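BAR/IMD domain-containing adapter protein 2-like 2 (Mus musculus, PDB 3OK8) binds phosphoinositides through an I-BAR domain and shapes membranes into planar or gently curved structures. Local coordinates at residues Y11-M22 against I117-Y128. Sequence-based numbering, arbitrary orientation.
Sequences YRSTMAIYKSIM and IKDSCQHYEIEY
With CG anti to the backbone N in Tyr-11 (chi1 175°), Tyr-124 and Tyr-128, the three rings reach into the gap between their helices and gather as an aromatic cluster. Both helices belong to the three-helix bundle of the I-BAR (IMD) domain, and the segments run antiparallel with axes 10.3 Å apart. Tyr-11 presents CD1 to the middle of one Tyr-128 face, 3.5 Å from CD1 of that ring; the two planes are inclined at 43°. Replacing Tyr-128 by an alanine removes the ring, and CB and CD1 of Tyr-11 would then probably lose the surface they lie against, opening a gap at this end of the cluster. Tyr-124 is held from two directions: Thr-14 CG2 makes a CH-pi contact over one face, 3.9 Å from the ring centroid, while the Met-15 methyl CE, carried round by a chain bent at chi2 and chi3, meets the ring edge. Thr-14 OG1 hydrogen-bonds to Phe-10 O, one turn earlier. At the edge of the Tyr-11 ring, near its plane, Glu-125 CG comes 3.3 Å from Tyr-11 OH.

Farther along, Tyr-18 points CG away from its own carbonyl carbon (chi1 -76°), which lays the ring against helix 71-147. Cys-121 CB sits over one face, 4.1 Å from the centroid, with SG oblique to the ring. Ile-117 CG1 packs on Ile-21 CG2 at 3.8 Å. Tighter than usual van der Waals contact is Met-22 CG against Ile-117 CG2, at 3.2 Å. Ser-120 OG and Tyr-18 OH are hydrogen-bonded at 3.1 Å.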
loop_
_atom_site.group_PDB
_atom_site.type_symbol
_atom_site.label_atom_id
_atom_site.label_comp_id
_atom_site.label_asym_id
_atom_site.label_seq_id
_atom_site.Cartn_x
_atom_site.Cartn_y
_atom_site.Cartn_z
ATOM N N TYR A 11 -4.304 -24.293 41.982
ATOM C CA TYR A 11 -5.662 -24.187 41.481
ATOM C C TYR A 11 -5.938 -22.801 40.942
ATOM O O TYR A 11 -6.511 -22.659 39.867
ATOM C CB TYR A 11 -6.686 -24.491 42.562
ATOM C CG TYR A 11 -8.088 -24.266 42.074
ATOM C CD1 TYR A 11 -8.747 -25.244 41.347
ATOM C CD2 TYR A 11 -8.746 -23.064 42.311
ATOM C CE1 TYR A 11 -10.026 -25.044 40.881
ATOM C CE2 TYR A 11 -10.025 -22.854 41.849
ATOM C CZ TYR A 11 -10.661 -23.850 41.133
ATOM O OH TYR A 11 -11.940 -23.668 40.666
ATOM N N ARG A 12 -5.548 -21.784 41.705
ATOM C CA ARG A 12 -5.769 -20.394 41.307
ATOM C C ARG A 12 -4.922 -20.000 40.098
ATOM O O ARG A 12 -5.398 -19.309 39.203
ATOM C CB ARG A 12 -5.502 -19.443 42.479
ATOM C CG ARG A 12 -6.681 -19.285 43.433
ATOM C CD ARG A 12 -6.252 -18.925 44.860
ATOM N NE ARG A 12 -4.926 -18.311 44.923
ATOM C CZ ARG A 12 -3.949 -18.698 45.744
ATOM N NH1 ARG A 12 -4.142 -19.696 46.605
ATOM N NH2 ARG A 12 -2.777 -18.073 45.716
ATOM N N SER A 13 -3.668 -20.444 40.084
ATOM C CA SER A 13 -2.737 -20.123 39.009
ATOM C C SER A 13 -3.154 -20.747 37.687
ATOM O O SER A 13 -3.030 -20.130 36.633
ATOM C CB SER A 13 -1.325 -20.579 39.369
ATOM O OG SER A 13 -0.636 -19.559 40.069
ATOM N N THR A 14 -3.639 -21.980 37.749
ATOM C CA THR A 14 -4.131 -22.673 36.566
ATOM C C THR A 14 -5.405 -22.013 36.041
ATOM O O THR A 14 -5.657 -21.982 34.835
ATOM C CB THR A 14 -4.421 -24.149 36.871
ATOM O OG1 THR A 14 -3.247 -24.764 37.414
ATOM C CG2 THR A 14 -4.838 -24.879 35.608
ATOM N N MET A 15 -6.204 -21.488 36.962
ATOM C CA MET A 15 -7.466 -20.853 36.619
ATOM C C MET A 15 -7.242 -19.490 35.978
ATOM O O MET A 15 -7.969 -19.097 35.073
ATOM C CB MET A 15 -8.346 -20.732 37.862
ATOM C CG MET A 15 -9.081 -22.020 38.187
ATOM S SD MET A 15 -10.405 -22.313 36.997
ATOM C CE MET A 15 -10.232 -24.061 36.717
ATOM N N ALA A 16 -6.221 -18.784 36.451
ATOM C CA ALA A 16 -5.838 -17.496 35.895
ATOM C C ALA A 16 -5.440 -17.621 34.423
ATOM O O ALA A 16 -5.604 -16.684 33.647
ATOM C CB ALA A 16 -4.694 -16.912 36.693
ATOM N N ILE A 17 -4.910 -18.783 34.058
ATOM C CA ILE A 17 -4.439 -19.042 32.706
ATOM C C ILE A 17 -5.573 -19.370 31.744
ATOM O O ILE A 17 -5.650 -18.802 30.653
ATOM C CB ILE A 17 -3.424 -20.175 32.682
ATOM C CG1 ILE A 17 -2.128 -19.720 33.348
ATOM C CG2 ILE A 17 -3.188 -20.631 31.241
ATOM C CD1 ILE A 17 -1.099 -20.826 33.505
ATOM N N TYR A 18 -6.443 -20.290 32.139
ATOM C CA TYR A 18 -7.663 -20.548 31.384
ATOM C C TYR A 18 -8.509 -19.288 31.232
ATOM O O TYR A 18 -9.162 -19.088 30.205
ATOM C CB TYR A 18 -8.488 -21.648 32.050
ATOM C CG TYR A 18 -7.908 -23.009 31.800
ATOM C CD1 TYR A 18 -7.852 -23.520 30.509
ATOM C CD2 TYR A 18 -7.392 -23.780 32.843
ATOM C CE1 TYR A 18 -7.309 -24.758 30.259
ATOM C CE2 TYR A 18 -6.846 -25.026 32.599
ATOM C CZ TYR A 18 -6.811 -25.506 31.307
ATOM O OH TYR A 18 -6.269 -26.729 31.032
ATOM N N LYS A 19 -8.506 -18.440 32.255
ATOM C CA LYS A 19 -9.260 -17.197 32.175
ATOM C C LYS A 19 -8.573 -16.157 31.293
ATOM O O LYS A 19 -9.248 -15.321 30.702
ATOM C CB LYS A 19 -9.579 -16.626 33.554
ATOM C CG LYS A 19 -10.851 -17.205 34.184
ATOM C CD LYS A 19 -10.655 -18.656 34.655
ATOM C CE LYS A 19 -11.979 -19.362 34.924
ATOM N NZ LYS A 19 -12.654 -18.848 36.154
ATOM N N SER A 20 -7.245 -16.207 31.198
ATOM C CA SER A 20 -6.533 -15.319 30.274
ATOM C C SER A 20 -6.888 -15.681 28.843
ATOM O O SER A 20 -7.064 -14.815 27.987
ATOM C CB SER A 20 -5.018 -15.429 30.452
ATOM O OG SER A 20 -4.541 -14.551 31.449
ATOM N N ILE A 21 -6.977 -16.979 28.585
ATOM C CA ILE A 21 -7.281 -17.462 27.249
ATOM C C ILE A 21 -8.713 -17.099 26.854
ATOM O O ILE A 21 -8.956 -16.644 25.754
ATOM C CB ILE A 21 -7.074 -18.993 27.142
ATOM C CG1 ILE A 21 -5.595 -19.350 27.331
ATOM C CG2 ILE A 21 -7.613 -19.528 25.815
ATOM C CD1 ILE A 21 -5.335 -20.855 27.401
ATOM N N MET A 22 -9.651 -17.280 27.771
ATOM C CA MET A 22 -11.061 -17.209 27.428
ATOM C C MET A 22 -11.601 -15.791 27.333
ATOM O O MET A 22 -12.533 -15.529 26.574
ATOM C CB MET A 22 -11.889 -18.012 28.441
ATOM C CG MET A 22 -11.840 -19.514 28.220
ATOM S SD MET A 22 -12.463 -20.481 29.611
ATOM C CE MET A 22 -14.226 -20.199 29.439
ATOM N N ILE A 117 -11.158 -24.847 24.970
ATOM C CA ILE A 117 -10.558 -24.412 26.223
ATOM C C ILE A 117 -11.584 -24.350 27.359
ATOM O O ILE A 117 -11.221 -24.479 28.530
ATOM C CB ILE A 117 -9.847 -23.048 26.076
ATOM C CG1 ILE A 117 -8.332 -23.212 26.201
ATOM C CG2 ILE A 117 -10.279 -22.110 27.167
ATOM C CD1 ILE A 117 -7.737 -24.234 25.277
ATOM N N LYS A 118 -12.855 -24.161 27.009
ATOM C CA LYS A 118 -13.928 -24.125 27.994
ATOM C C LYS A 118 -14.146 -25.521 28.586
ATOM O O LYS A 118 -14.323 -25.670 29.789
ATOM C CB LYS A 118 -15.221 -23.621 27.362
ATOM C CG LYS A 118 -16.139 -22.894 28.325
ATOM C CD LYS A 118 -17.410 -22.399 27.640
ATOM C CE LYS A 118 -18.618 -23.286 27.951
ATOM N NZ LYS A 118 -18.423 -24.715 27.567
ATOM N N ASP A 119 -14.139 -26.536 27.726
ATOM C CA ASP A 119 -14.249 -27.925 28.151
ATOM C C ASP A 119 -13.009 -28.359 28.919
ATOM O O ASP A 119 -13.097 -29.084 29.897
ATOM C CB ASP A 119 -14.445 -28.840 26.940
ATOM C CG ASP A 119 -15.813 -28.680 26.300
ATOM O OD1 ASP A 119 -16.762 -28.270 27.009
ATOM O OD2 ASP A 119 -15.939 -28.974 25.089
ATOM N N SER A 120 -11.848 -27.923 28.449
ATOM C CA SER A 120 -10.582 -28.204 29.109
ATOM C C SER A 120 -10.623 -27.666 30.537
ATOM O O SER A 120 -10.411 -28.399 31.508
ATOM C CB SER A 120 -9.440 -27.559 28.310
ATOM O OG SER A 120 -8.167 -27.887 28.832
ATOM N N CYS A 121 -10.925 -26.381 30.655
ATOM C CA CYS A 121 -11.061 -25.739 31.950
ATOM C C CYS A 121 -12.067 -26.442 32.863
ATOM O O CYS A 121 -11.813 -26.593 34.053
ATOM C CB CYS A 121 -11.462 -24.279 31.771
ATOM S SG CYS A 121 -11.679 -23.368 33.319
ATOM N N GLN A 122 -13.209 -26.852 32.311
ATOM C CA GLN A 122 -14.245 -27.538 33.087
ATOM C C GLN A 122 -13.761 -28.892 33.576
ATOM O O GLN A 122 -13.944 -29.246 34.738
ATOM C CB GLN A 122 -15.510 -27.747 32.254
ATOM C CG GLN A 122 -16.404 -26.525 32.120
ATOM C CD GLN A 122 -17.422 -26.670 30.995
ATOM O OE1 GLN A 122 -18.092 -25.705 30.619
ATOM N NE2 GLN A 122 -17.532 -27.881 30.445
ATOM N N HIS A 123 -13.167 -29.659 32.669
ATOM C CA HIS A 123 -12.592 -30.953 33.014
ATOM C C HIS A 123 -11.653 -30.789 34.202
ATOM O O HIS A 123 -11.729 -31.536 35.174
ATOM C CB HIS A 123 -11.838 -31.529 31.816
ATOM C CG HIS A 123 -11.295 -32.908 32.040
ATOM N ND1 HIS A 123 -10.043 -33.137 32.572
ATOM C CD2 HIS A 123 -11.823 -34.129 31.782
ATOM C CE1 HIS A 123 -9.825 -34.438 32.637
ATOM N NE2 HIS A 123 -10.888 -35.063 32.162
ATOM N N TYR A 124 -10.779 -29.792 34.123
ATOM C CA TYR A 124 -9.823 -29.545 35.185
ATOM C C TYR A 124 -10.503 -29.185 36.494
ATOM O O TYR A 124 -10.211 -29.771 37.529
ATOM C CB TYR A 124 -8.855 -28.434 34.809
ATOM C CG TYR A 124 -8.088 -27.912 35.998
ATOM C CD1 TYR A 124 -8.408 -26.692 36.578
ATOM C CD2 TYR A 124 -7.059 -28.653 36.557
ATOM C CE1 TYR A 124 -7.710 -26.219 37.673
ATOM C CE2 TYR A 124 -6.356 -28.189 37.647
ATOM C CZ TYR A 124 -6.685 -26.976 38.205
ATOM O OH TYR A 124 -5.977 -26.524 39.297
ATOM N N GLU A 125 -11.397 -28.206 36.464
ATOM C CA GLU A 125 -12.053 -27.798 37.697
ATOM C C GLU A 125 -12.760 -28.973 38.383
ATOM O O GLU A 125 -12.578 -29.209 39.578
ATOM C CB GLU A 125 -13.035 -26.663 37.447
ATOM C CG GLU A 125 -13.321 -25.862 38.700
ATOM C CD GLU A 125 -14.411 -24.836 38.503
ATOM O OE1 GLU A 125 -14.519 -24.277 37.386
ATOM O OE2 GLU A 125 -15.159 -24.591 39.472
ATOM N N ILE A 126 -13.557 -29.708 37.614
ATOM C CA ILE A 126 -14.342 -30.812 38.141
ATOM C C ILE A 126 -13.472 -31.919 38.728
ATOM O O ILE A 126 -13.838 -32.520 39.727
ATOM C CB ILE A 126 -15.284 -31.401 37.076
ATOM C CG1 ILE A 126 -16.343 -32.289 37.734
ATOM C CG2 ILE A 126 -14.502 -32.184 36.041
ATOM C CD1 ILE A 126 -17.341 -32.881 36.756
ATOM N N GLU A 127 -12.323 -32.194 38.119
ATOM C CA GLU A 127 -11.455 -33.234 38.655
ATOM C C GLU A 127 -10.785 -32.763 39.929
ATOM O O GLU A 127 -10.560 -33.552 40.839
ATOM C CB GLU A 127 -10.393 -33.692 37.654
ATOM C CG GLU A 127 -9.491 -34.777 38.236
ATOM C CD GLU A 127 -8.576 -35.455 37.224
ATOM O OE1 GLU A 127 -7.802 -36.337 37.652
ATOM O OE2 GLU A 127 -8.620 -35.121 36.017
ATOM N N TYR A 128 -10.469 -31.474 39.992
ATOM C CA TYR A 128 -9.863 -30.894 41.182
ATOM C C TYR A 128 -10.824 -30.985 42.368
ATOM O O TYR A 128 -10.444 -31.392 43.462
ATOM C CB TYR A 128 -9.469 -29.442 40.925
ATOM C CG TYR A 128 -8.799 -28.755 42.093
ATOM C CD1 TYR A 128 -9.550 -28.195 43.118
ATOM C CD2 TYR A 128 -7.418 -28.653 42.163
ATOM C CE1 TYR A 128 -8.946 -27.562 44.183
ATOM C CE2 TYR A 128 -6.805 -28.019 43.219
ATOM C CZ TYR A 128 -7.575 -27.478 44.226
ATOM O OH TYR A 128 -6.971 -26.844 45.277
HETATM O O HOH W 1 -3.262 -26.875 38.587
#